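Local coordinates for protein Non-ribosomal peptide synthetase (Streptomyces halstedii, PDB 3WV4) that belongs to the AMP-binding enzyme family of the ANL clan and represents the N-terminal part of a non-ribosomal peptide synthetase, at residues F83-D88 / A181-E186; V123-G128 / R135-D140; V146-E151 / D155-V160; I218-S223 / P368-E373; Y340-T343 / R347-I350. All blocks are in the same frame, centred on the assembly; numbering follows the deposited sequence.

Contact 1. Residues F83-D88 / A181-E186; sequences FSAWLD and AGAGAE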
# COMPACT_ATOMS: atom_id res chain seq x y z
N PHE A 83 -20.19 -3.63 -4.23
CA PHE A 83 -19.57 -2.55 -4.98
C PHE A 83 -19.24 -3.00 -6.41
O PHE A 83 -19.40 -2.23 -7.36
CB PHE A 83 -18.36 -1.94 -4.27
CG PHE A 83 -17.81 -0.78 -5.02
CD1 PHE A 83 -18.51 0.42 -5.03
CD2 PHE A 83 -16.74 -0.95 -5.85
CE1 PHE A 83 -18.06 1.48 -5.80
CE2 PHE A 83 -16.26 0.11 -6.59
CZ PHE A 83 -16.92 1.34 -6.57
N SER A 84 -18.82 -4.27 -6.59
CA SER A 84 -18.62 -4.79 -7.92
C SER A 84 -19.96 -4.71 -8.76
O SER A 84 -19.94 -4.34 -9.94
CB SER A 84 -18.10 -6.23 -7.88
OG SER A 84 -16.82 -6.32 -7.28
N ALA A 85 -21.10 -5.04 -8.15
CA ALA A 85 -22.37 -4.99 -8.88
C ALA A 85 -22.70 -3.57 -9.27
O ALA A 85 -23.24 -3.33 -10.32
CB ALA A 85 -23.50 -5.55 -8.05
N TRP A 86 -22.32 -2.62 -8.43
CA TRP A 86 -22.48 -1.25 -8.78
C TRP A 86 -21.64 -0.89 -9.99
O TRP A 86 -22.09 -0.15 -10.85
CB TRP A 86 -22.06 -0.38 -7.59
CG TRP A 86 -22.33 1.03 -7.73
CD1 TRP A 86 -23.47 1.67 -7.38
CD2 TRP A 86 -21.41 2.03 -8.17
NE1 TRP A 86 -23.34 3.03 -7.62
CE2 TRP A 86 -22.10 3.29 -8.11
CE3 TRP A 86 -20.10 1.99 -8.66
CZ2 TRP A 86 -21.50 4.48 -8.48
CZ3 TRP A 86 -19.49 3.20 -9.02
CH2 TRP A 86 -20.19 4.42 -8.96
N LEU A 87 -20.38 -1.34 -10.03
CA LEU A 87 -19.58 -1.10 -11.21
C LEU A 87 -20.28 -1.70 -12.43
O LEU A 87 -20.41 -1.04 -13.44
CB LEU A 87 -18.18 -1.71 -11.07
CG LEU A 87 -17.29 -1.01 -10.04
CD1 LEU A 87 -15.96 -1.73 -9.89
CD2 LEU A 87 -17.05 0.44 -10.44
N ASP A 88 -20.72 -2.94 -12.32
CA ASP A 88 -21.40 -3.60 -13.41
C ASP A 88 -22.61 -2.77 -13.85
O ASP A 88 -22.85 -2.58 -15.04
CB ASP A 88 -21.86 -5.00 -12.97
CG ASP A 88 -20.70 -5.97 -12.75
OD1 ASP A 88 -19.66 -5.78 -13.40
OD2 ASP A 88 -20.87 -6.93 -11.93
N ALA A 181 -29.68 -7.55 -1.54
CA ALA A 181 -30.03 -8.48 -2.62
C ALA A 181 -29.00 -9.57 -2.93
O ALA A 181 -29.23 -10.41 -3.79
CB ALA A 181 -30.32 -7.67 -3.87
N GLY A 182 -27.87 -9.60 -2.24
CA GLY A 182 -26.78 -10.54 -2.57
C GLY A 182 -26.15 -10.35 -3.95
O GLY A 182 -25.66 -11.30 -4.54
N ALA A 183 -26.14 -9.13 -4.47
CA ALA A 183 -25.57 -8.89 -5.82
C ALA A 183 -24.04 -8.98 -5.86
O ALA A 183 -23.36 -8.67 -4.88
CB ALA A 183 -26.00 -7.55 -6.37
N GLY A 184 -23.51 -9.46 -6.98
CA GLY A 184 -22.13 -9.25 -7.34
C GLY A 184 -21.23 -10.42 -6.99
O GLY A 184 -20.02 -10.28 -7.08
N ALA A 185 -21.81 -11.53 -6.52
CA ALA A 185 -21.02 -12.69 -6.08
C ALA A 185 -20.34 -13.39 -7.22
O ALA A 185 -19.34 -14.05 -7.02
CB ALA A 185 -21.88 -13.71 -5.30
N GLU A 186 -20.94 -13.29 -8.39
CA GLU A 186 -20.39 -13.70 -9.67
C GLU A 186 -18.90 -13.29 -9.79
O GLU A 186 -18.52 -12.16 -9.50
CB GLU A 186 -21.27 -13.08 -10.81
CG GLU A 186 -22.18 -11.90 -10.34
CD GLU A 186 -22.46 -10.79 -11.36
OE1 GLU A 186 -22.11 -10.96 -12.54
OE2 GLU A 186 -23.03 -9.71 -10.98
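The methyl of Ala85 overlaps the chain just beyond helix 168-180: its CB lies 3.6 Å from CB of Ala183 and 4.0 Å from CA of Gly184. With no side chain on Gly184, the backbones close to 4.5 Å between CA of Ala85 and CA of Gly184, so the loop is laid almost directly on the helix surface. The methyl of Ala85 points almost straight at that of Ala183, which comes in obliquely, and no polar bond links 83-88 to 181-186. What sets up this close approach is the end of helix 168-180, where Gly182 leaves the helical path with a positive phi of 63° and two bonds run back into the last turn, a Schellman motif. The chain then turns to pass across helix 73-89, with Ala183 also covering Leu178 of the helix it has just left. One turn further along helix 73-89, Asp88 OD2 comes within 3.6 Å of Glu186 OE2. These carboxylates approach from opposite directions, their planes 46° apart. Asp88 reaches out with CG anti to its carbonyl carbon (chi1 -69°), whereas the Glu186 chain bends at chi2 to bring its end back to the helix. Two like charges this close would be expected to disfavour each other, but Asp88 OD2 also forms a salt bridge with Arg118 NE, which probably offsets much of the cost. Arg118 holds the other side of the contact as well, donating from NH2 to the backbone O of Glu186, while Arg117 NH1 donates to the O of Gly184.

Contact 2. Residues V123-G128 / R135-D140; sequences VPLNPG and RSVIAD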
# COMPACT_ATOMS: atom_id res chain seq x y z
N VAL A 123 -7.54 3.94 -8.87
CA VAL A 123 -6.63 5.11 -8.96
C VAL A 123 -6.91 6.02 -7.78
O VAL A 123 -7.71 6.92 -7.86
CB VAL A 123 -6.85 5.91 -10.25
CG1 VAL A 123 -5.71 6.92 -10.47
CG2 VAL A 123 -6.92 5.00 -11.45
N PRO A 124 -6.29 5.73 -6.63
CA PRO A 124 -6.56 6.49 -5.42
C PRO A 124 -5.81 7.82 -5.38
O PRO A 124 -4.63 7.86 -5.78
CB PRO A 124 -6.00 5.58 -4.34
CG PRO A 124 -4.88 4.83 -5.00
CD PRO A 124 -5.26 4.69 -6.44
N LEU A 125 -6.49 8.87 -4.90
CA LEU A 125 -5.93 10.24 -4.74
C LEU A 125 -6.09 10.73 -3.30
O LEU A 125 -7.11 10.43 -2.64
CB LEU A 125 -6.61 11.23 -5.68
CG LEU A 125 -6.10 11.35 -7.12
CD1 LEU A 125 -5.51 10.09 -7.69
CD2 LEU A 125 -7.13 11.91 -8.09
N ASN A 126 -5.11 11.50 -2.82
CA ASN A 126 -5.15 12.12 -1.48
C ASN A 126 -6.12 13.29 -1.45
O ASN A 126 -6.25 14.01 -2.43
CB ASN A 126 -3.77 12.59 -0.97
CG ASN A 126 -2.67 12.43 -2.00
OD1 ASN A 126 -2.41 11.31 -2.42
ND2 ASN A 126 -2.01 13.53 -2.41
N PRO A 127 -6.84 13.43 -0.34
CA PRO A 127 -7.69 14.59 -0.24
C PRO A 127 -6.74 15.79 -0.21
O PRO A 127 -5.55 15.59 -0.00
CB PRO A 127 -8.42 14.37 1.08
CG PRO A 127 -8.53 12.86 1.20
CD PRO A 127 -7.25 12.35 0.59
N GLY A 128 -7.22 16.99 -0.47
CA GLY A 128 -6.32 18.16 -0.43
C GLY A 128 -5.49 18.52 -1.66
O GLY A 128 -4.73 19.47 -1.63
N ARG A 135 -7.06 18.09 -12.20
CA ARG A 135 -7.38 17.99 -13.62
C ARG A 135 -6.33 17.21 -14.39
O ARG A 135 -6.67 16.43 -15.25
CB ARG A 135 -7.66 19.36 -14.31
CG ARG A 135 -6.49 20.29 -14.50
CD ARG A 135 -6.84 21.42 -15.48
NE ARG A 135 -8.29 21.69 -15.48
CZ ARG A 135 -8.90 22.60 -14.72
NH1 ARG A 135 -8.21 23.38 -13.88
NH2 ARG A 135 -10.21 22.75 -14.83
N SER A 136 -5.05 17.48 -14.13
CA SER A 136 -3.93 16.83 -14.84
C SER A 136 -3.91 15.32 -14.56
O SER A 136 -3.81 14.50 -15.48
CB SER A 136 -2.60 17.47 -14.39
OG SER A 136 -1.50 16.74 -14.87
N VAL A 137 -4.02 14.96 -13.29
CA VAL A 137 -3.90 13.57 -12.86
C VAL A 137 -5.12 12.78 -13.37
O VAL A 137 -4.97 11.72 -13.99
CB VAL A 137 -3.75 13.48 -11.32
CG1 VAL A 137 -3.88 12.05 -10.82
CG2 VAL A 137 -2.38 14.02 -10.92
N ILE A 138 -6.30 13.36 -13.21
CA ILE A 138 -7.52 12.70 -13.66
C ILE A 138 -7.51 12.46 -15.15
O ILE A 138 -7.79 11.35 -15.60
CB ILE A 138 -8.76 13.50 -13.23
CG1 ILE A 138 -8.85 13.43 -11.71
CG2 ILE A 138 -10.02 12.97 -13.92
CD1 ILE A 138 -10.06 14.08 -11.11
N ALA A 139 -7.14 13.48 -15.93
CA ALA A 139 -7.00 13.32 -17.38
C ALA A 139 -5.88 12.33 -17.72
O ALA A 139 -6.01 11.55 -18.65
CB ALA A 139 -6.71 14.67 -18.08
N ASP A 140 -4.78 12.34 -17.00
CA ASP A 140 -3.77 11.31 -17.30
C ASP A 140 -4.35 9.89 -17.02
O ASP A 140 -4.17 8.97 -17.82
CB ASP A 140 -2.51 11.52 -16.49
CG ASP A 140 -1.38 10.57 -16.92
OD1 ASP A 140 -0.85 10.84 -18.00
OD2 ASP A 140 -1.07 9.58 -16.19
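Leu125 and Val137 reach toward each other tip to tip, CD1 of Leu125 standing 4.0 Å from CG1 of Val137. That pair is the closer half of the contact. The second branch of the leucine, CD2, lies 4.3 Å from CG1 of Ile138, so the fork of Leu125 spreads over two successive residues of helix 131-141. Val137 presents CG1 because this methyl stands anti to its own backbone N (chi1 169°), while Ile138 only turns its flank to the leucine. All three side chains are buried, yet the touching surface is small, 107 Å² over both sides, and the backbones stay well apart, with 9.0 Å between CA of Leu125 and CA of Val137. Past Leu125 the character changes: Asn126, Pro127 and Gly128 run out to solvent, and Arg135 and Ala139 mark the exposed flank of the helix. Leu125 also packs on Val99 of strand 97-101 and on Leu134, and Val137 on Tyr200 of strand 195-200. Helix 131-141 follows strand 121-124, an outermost strand of a parallel four-stranded sheet, and leads to strand 145-148, which lies beyond strand 97-101 in the same sheet.

Contact 3. Residues V146-E151 / D155-V160; sequences VIAEDE and DRLRDV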
# COMPACT_ATOMS: atom_id res chain seq x y z
N VAL A 146 -15.55 9.00 -11.15
CA VAL A 146 -14.78 9.53 -10.06
C VAL A 146 -15.60 9.41 -8.81
O VAL A 146 -16.80 9.75 -8.81
CB VAL A 146 -14.45 11.02 -10.28
CG1 VAL A 146 -13.77 11.61 -9.05
CG2 VAL A 146 -13.58 11.21 -11.52
N ILE A 147 -14.96 8.96 -7.73
CA ILE A 147 -15.65 8.86 -6.46
C ILE A 147 -15.04 9.83 -5.47
O ILE A 147 -13.82 9.80 -5.24
CB ILE A 147 -15.59 7.42 -5.94
CG1 ILE A 147 -16.39 6.55 -6.89
CG2 ILE A 147 -16.14 7.35 -4.52
CD1 ILE A 147 -16.10 5.11 -6.79
N ALA A 148 -15.90 10.64 -4.85
CA ALA A 148 -15.50 11.71 -3.93
C ALA A 148 -15.99 11.40 -2.53
O ALA A 148 -16.91 10.60 -2.34
CB ALA A 148 -16.09 13.05 -4.39
N GLU A 149 -15.47 12.14 -1.58
CA GLU A 149 -15.72 11.94 -0.19
C GLU A 149 -17.11 12.45 0.28
O GLU A 149 -17.64 11.96 1.25
CB GLU A 149 -14.62 12.68 0.59
CG GLU A 149 -14.78 12.66 2.10
CD GLU A 149 -13.63 13.33 2.80
OE1 GLU A 149 -13.43 13.03 3.99
OE2 GLU A 149 -12.92 14.12 2.16
N ASP A 150 -17.62 13.50 -0.34
CA ASP A 150 -18.86 14.15 0.08
C ASP A 150 -19.28 15.05 -1.04
O ASP A 150 -18.60 15.12 -2.06
CB ASP A 150 -18.73 14.90 1.41
CG ASP A 150 -17.74 16.06 1.35
OD1 ASP A 150 -17.50 16.65 0.31
OD2 ASP A 150 -17.17 16.41 2.40
N GLU A 151 -20.39 15.75 -0.88
CA GLU A 151 -20.90 16.57 -1.98
C GLU A 151 -20.06 17.80 -2.26
O GLU A 151 -19.91 18.21 -3.40
CB GLU A 151 -22.38 16.96 -1.75
CG GLU A 151 -23.34 15.83 -2.07
CD GLU A 151 -23.25 15.36 -3.52
OE1 GLU A 151 -22.97 16.18 -4.44
OE2 GLU A 151 -23.48 14.16 -3.75
N ASP A 155 -18.36 18.47 -5.75
CA ASP A 155 -18.51 19.73 -6.54
C ASP A 155 -17.15 20.27 -6.96
O ASP A 155 -16.97 20.65 -8.11
CB ASP A 155 -19.30 20.80 -5.80
CG ASP A 155 -20.78 20.45 -5.68
OD1 ASP A 155 -21.36 19.89 -6.66
OD2 ASP A 155 -21.36 20.71 -4.61
N ARG A 156 -16.18 20.26 -6.06
CA ARG A 156 -14.84 20.66 -6.45
C ARG A 156 -14.33 19.80 -7.63
O ARG A 156 -13.77 20.32 -8.59
CB ARG A 156 -13.89 20.65 -5.26
CG ARG A 156 -14.18 21.77 -4.26
CD ARG A 156 -13.03 22.00 -3.28
NE ARG A 156 -12.43 20.75 -2.77
CZ ARG A 156 -12.86 20.05 -1.71
NH1 ARG A 156 -13.90 20.46 -0.98
NH2 ARG A 156 -12.24 18.91 -1.37
N LEU A 157 -14.59 18.49 -7.59
CA LEU A 157 -14.13 17.62 -8.68
C LEU A 157 -14.82 17.87 -9.99
O LEU A 157 -14.20 17.70 -11.03
CB LEU A 157 -14.24 16.13 -8.32
CG LEU A 157 -13.10 15.53 -7.49
CD1 LEU A 157 -12.52 16.50 -6.47
CD2 LEU A 157 -13.57 14.26 -6.81
N ARG A 158 -16.09 18.28 -9.95
CA ARG A 158 -16.83 18.59 -11.17
C ARG A 158 -16.28 19.84 -11.88
O ARG A 158 -16.43 19.97 -13.07
CB ARG A 158 -18.35 18.75 -10.92
CG ARG A 158 -19.08 17.42 -10.73
CD ARG A 158 -20.43 17.58 -10.03
NE ARG A 158 -20.98 16.28 -9.61
CZ ARG A 158 -21.52 16.02 -8.42
NH1 ARG A 158 -21.61 16.95 -7.47
NH2 ARG A 158 -21.95 14.81 -8.15
N ASP A 159 -15.64 20.74 -11.16
CA ASP A 159 -15.00 21.89 -11.82
C ASP A 159 -13.84 21.42 -12.71
O ASP A 159 -13.47 22.12 -13.67
CB ASP A 159 -14.45 22.91 -10.80
CG ASP A 159 -15.51 23.45 -9.84
OD1 ASP A 159 -16.70 23.56 -10.22
OD2 ASP A 159 -15.13 23.77 -8.68
N VAL A 160 -13.27 20.24 -12.42
CA VAL A 160 -12.03 19.86 -13.07
C VAL A 160 -12.16 18.69 -14.01
O VAL A 160 -11.20 18.32 -14.65
CB VAL A 160 -10.88 19.62 -12.07
CG1 VAL A 160 -10.75 20.79 -11.10
CG2 VAL A 160 -11.05 18.31 -11.30
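In the beta-alpha-beta unit made by strand 145-148, helix 151-160 and strand 165-167, Leu157 of the helix lies over Val146 and Ala148 of the first strand. A single branch does the touching: CD2 of Leu157 is 3.5 Å from CG1 of Val146, tighter than usual for two carbons, and 3.7 Å from CB of Ala148. Val146 and Ala148, two residues apart on the strand, direct their CB atoms to the same side. The more exposed edge is polar. Within the first turns of the helix, Asp155 N donates to Glu151 O at 2.8 Å. Near that bond Arg158 joins two acids in a salt-bridge network. Its NH1 meets Asp155 OD1 at 3.1 Å, approaching from above the carboxylate plane, and Glu151 OE1 at 3.4 Å, a weak but straight bond. The Glu151 carboxylate and the guanidinium are nearly coplanar, 14° apart, and an extended chain from CG to NE carries the arginine there. NH2 donates to Val165 O, tying the network to the next strand. At the helix start Asp150 is the N-cap, OD1 accepting from Ala153 N. Joining adjacent parallel strands 145-148 and 165-167, the helix is the connection of a beta-alpha-beta crossover.

Contact 4. Residues I218-S223 / P368-E373; sequences IVFAAS and PGTTIE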
# COMPACT_ATOMS: atom_id res chain seq x y z
N ILE A 218 1.56 -7.19 -7.25
CA ILE A 218 1.04 -6.65 -6.00
C ILE A 218 0.96 -7.77 -5.00
O ILE A 218 1.49 -7.67 -3.91
CB ILE A 218 -0.35 -5.97 -6.17
CG1 ILE A 218 -0.23 -4.63 -6.96
CG2 ILE A 218 -0.96 -5.60 -4.82
CD1 ILE A 218 -1.60 -4.04 -7.33
N VAL A 219 0.36 -8.89 -5.39
CA VAL A 219 0.21 -10.00 -4.50
C VAL A 219 1.56 -10.52 -4.16
O VAL A 219 1.84 -10.83 -2.99
CB VAL A 219 -0.65 -11.09 -5.16
CG1 VAL A 219 -0.71 -12.36 -4.34
CG2 VAL A 219 -2.08 -10.56 -5.34
N PHE A 220 2.45 -10.62 -5.16
CA PHE A 220 3.79 -11.12 -4.87
C PHE A 220 4.49 -10.24 -3.87
O PHE A 220 5.00 -10.71 -2.85
CB PHE A 220 4.66 -11.19 -6.14
CG PHE A 220 6.06 -11.46 -5.82
CD1 PHE A 220 6.44 -12.74 -5.52
CD2 PHE A 220 6.96 -10.43 -5.61
CE1 PHE A 220 7.71 -13.04 -5.11
CE2 PHE A 220 8.27 -10.72 -5.21
CZ PHE A 220 8.62 -12.02 -4.95
N ALA A 221 4.51 -8.94 -4.12
CA ALA A 221 5.18 -8.06 -3.18
C ALA A 221 4.57 -8.15 -1.80
O ALA A 221 5.29 -8.13 -0.82
CB ALA A 221 5.20 -6.59 -3.68
N ALA A 222 3.25 -8.25 -1.67
CA ALA A 222 2.67 -8.39 -0.32
C ALA A 222 3.16 -9.67 0.37
O ALA A 222 3.56 -9.62 1.52
CB ALA A 222 1.17 -8.33 -0.34
N SER A 223 3.15 -10.79 -0.35
CA SER A 223 3.62 -12.10 0.21
C SER A 223 5.09 -12.02 0.56
O SER A 223 5.55 -12.58 1.55
CB SER A 223 3.37 -13.25 -0.79
OG SER A 223 4.26 -13.14 -1.93
N PRO A 368 12.51 -11.37 -0.23
CA PRO A 368 12.67 -12.76 -0.68
C PRO A 368 12.14 -12.93 -2.11
O PRO A 368 11.04 -12.46 -2.40
CB PRO A 368 11.80 -13.54 0.31
CG PRO A 368 11.73 -12.71 1.52
CD PRO A 368 12.00 -11.28 1.14
N GLY A 369 12.90 -13.65 -2.95
CA GLY A 369 12.51 -13.89 -4.31
C GLY A 369 12.90 -12.80 -5.28
O GLY A 369 12.41 -12.82 -6.40
N THR A 370 13.71 -11.83 -4.86
CA THR A 370 14.03 -10.69 -5.74
C THR A 370 15.54 -10.60 -5.75
O THR A 370 16.16 -11.27 -4.97
CB THR A 370 13.41 -9.37 -5.22
OG1 THR A 370 14.08 -8.95 -4.04
CG2 THR A 370 11.97 -9.60 -4.85
N THR A 371 16.12 -9.80 -6.63
CA THR A 371 17.58 -9.64 -6.69
C THR A 371 17.92 -8.17 -6.72
O THR A 371 17.32 -7.42 -7.48
CB THR A 371 18.13 -10.31 -7.97
OG1 THR A 371 17.99 -11.74 -7.83
CG2 THR A 371 19.57 -10.02 -8.17
N ILE A 372 18.89 -7.76 -5.90
CA ILE A 372 19.44 -6.44 -5.98
C ILE A 372 20.83 -6.56 -6.63
O ILE A 372 21.67 -7.32 -6.14
CB ILE A 372 19.68 -5.82 -4.57
CG1 ILE A 372 18.41 -5.61 -3.74
CG2 ILE A 372 20.44 -4.53 -4.69
CD1 ILE A 372 17.25 -5.36 -4.63
N GLU A 373 21.10 -5.82 -7.70
CA GLU A 373 22.49 -5.76 -8.21
C GLU A 373 22.94 -4.33 -8.32
O GLU A 373 22.15 -3.43 -8.68
CB GLU A 373 22.61 -6.38 -9.59
CG GLU A 373 22.34 -7.86 -9.66
CD GLU A 373 21.76 -8.23 -10.99
OE1 GLU A 373 20.73 -7.61 -11.39
OE2 GLU A 373 22.33 -9.11 -11.66
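The carbonyl O of Pro368 accepts a hydrogen bond from Ser224 OG, and the ring of Phe220 also touches it, CZ of Phe220 lying 3.5 Å from O of Pro368. The carbonyl sits obliquely to the ring. A second carbonyl, Gly369 O, is further off, 4.1 Å from CZ of the same phenylalanine. Thr370 takes the ring from another direction: its CG2 lies in the ring plane, at the edge, 3.9 Å from CE2 of Phe220. The phenylalanine gets there by holding CG anti to its backbone N (chi1 170°), which sends the ring out from helix 215-229 to the turn ahead of strand 371-375. In Thr370 the hydroxyl is kept back, OG1 bonding to Leu367 O, so that the methyl is what meets the ring. Gly369 gives the turn its positive phi of 86°. Phe220 also meets the ring of Tyr43, their planes at about 45°. Behind the ring, Ser223 OG donates to Phe220 O at 2.7 Å and is bonded again to Arg42 N. The 94 Å² contact is thus van der Waals in kind between 218-223 and 368-373, while the Ser224 hydroxyl adds a polar tie from the same helix.

Contact 5. Residues Y340-T343 / R347-I350; sequences YGQT and RISI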
# COMPACT_ATOMS: atom_id res chain seq x y z
N TYR A 340 13.58 -0.20 2.79
CA TYR A 340 13.83 0.75 1.72
C TYR A 340 13.10 0.28 0.51
O TYR A 340 12.99 -0.94 0.26
CB TYR A 340 15.34 0.87 1.46
CG TYR A 340 15.69 1.30 0.07
CD1 TYR A 340 15.43 2.64 -0.36
CD2 TYR A 340 16.33 0.43 -0.81
CE1 TYR A 340 15.80 3.04 -1.64
CE2 TYR A 340 16.66 0.83 -2.10
CZ TYR A 340 16.42 2.15 -2.50
OH TYR A 340 16.74 2.54 -3.80
N GLY A 341 12.53 1.21 -0.22
CA GLY A 341 11.84 0.87 -1.43
C GLY A 341 11.52 2.07 -2.29
O GLY A 341 11.77 3.19 -1.89
N GLN A 342 10.93 1.80 -3.46
CA GLN A 342 10.36 2.82 -4.35
C GLN A 342 9.04 2.27 -4.79
O GLN A 342 8.89 1.06 -4.89
CB GLN A 342 11.19 2.97 -5.65
CG GLN A 342 12.48 3.76 -5.51
CD GLN A 342 13.23 3.94 -6.84
OE1 GLN A 342 12.94 3.31 -7.86
NE2 GLN A 342 14.15 4.83 -6.84
N THR A 343 8.16 3.17 -5.22
CA THR A 343 6.89 2.81 -5.80
C THR A 343 6.98 1.91 -7.03
O THR A 343 6.20 0.95 -7.17
CB THR A 343 6.10 4.08 -6.13
OG1 THR A 343 5.97 4.87 -4.95
CG2 THR A 343 4.74 3.71 -6.58
N ARG A 347 8.79 -2.32 -2.88
CA ARG A 347 9.80 -2.33 -1.85
C ARG A 347 11.04 -3.07 -2.31
O ARG A 347 10.97 -4.00 -3.15
CB ARG A 347 9.22 -2.87 -0.53
CG ARG A 347 10.13 -2.64 0.63
CD ARG A 347 9.46 -2.72 2.00
NE ARG A 347 8.54 -1.61 2.18
CZ ARG A 347 7.34 -1.72 2.75
NH1 ARG A 347 6.95 -2.89 3.28
NH2 ARG A 347 6.58 -0.65 2.90
N ILE A 348 12.16 -2.68 -1.79
CA ILE A 348 13.43 -3.21 -2.26
C ILE A 348 14.12 -4.09 -1.25
O ILE A 348 14.62 -5.18 -1.62
CB ILE A 348 14.39 -2.07 -2.66
CG1 ILE A 348 13.75 -1.47 -3.90
CG2 ILE A 348 15.79 -2.60 -2.93
CD1 ILE A 348 14.27 -0.17 -4.46
N SER A 349 14.23 -3.59 -0.03
CA SER A 349 14.96 -4.29 0.99
C SER A 349 14.27 -4.11 2.30
O SER A 349 13.56 -3.08 2.54
CB SER A 349 16.39 -3.77 1.13
OG SER A 349 16.38 -2.42 1.66
N ILE A 350 14.43 -5.12 3.15
CA ILE A 350 13.96 -5.10 4.53
C ILE A 350 15.02 -5.71 5.43
O ILE A 350 15.62 -6.68 5.07
CB ILE A 350 12.63 -5.90 4.71
CG1 ILE A 350 11.54 -5.31 3.87
CG2 ILE A 350 12.25 -5.95 6.19
CD1 ILE A 350 10.21 -6.08 4.00
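Tyr340 pairs with Ser349 at a classic beta bulge, in which Ile348 and Ser349 both face the tyrosine across antiparallel strands. Along the tyrosine side chain, CB lies 3.5 Å from OG of Ser349, a hydroxyl that stands at the ring edge near its plane and is bonded to Val363 O. With CG anti to the backbone N (chi1 154°), the ring runs alongside Ile348, both side chains pointing the same way. CD2 of Tyr340 meets CB and CG2 of Ile348, each at 3.7 Å. CE2 comes closer still, 3.5 Å from CD1 of Ile348, and CZ and OH each lie 3.7 Å from that CD1. At the tip, OH bonds to Asp427 OD2, while Phe439 makes an edge-to-face contact with the ring. The backbone gives the bulge its form. Tyr340 N donates to Ser349 O at 2.9 Å, nearly straight at 168°, and in return Tyr340 O is gripped twice, by Ser349 N at 2.9 Å and by Ile348 N. The carbonyl therefore serves both residues of the bulge. The shorter of the two bonds is that of Ile348 N, 2.8 Å from Tyr340 O, lying in the carbonyl plane on a lone pair.

From the N terminus, 83-88 opens the long loop that contact 1 closes at 181-186. Inside it lie contact 2 and then contact 3, in series, both belonging to the parallel four-stranded sheet and its helices. Their centres are 11 Å apart, and Arg135 packs on the backbone of Asp159 and Val160. Contact 1 reaches the same sheet on the face opposite helix 151-160, Phe83 packing on Ile147. After that loop is complete, 218-223 opens a second one, closed by contact 4 at 368-373, and contact 5 falls within it. These two touch where Ile372 meets Ile348, in the large mixed sheet. No loops cross, and the two groups tie together different sheets.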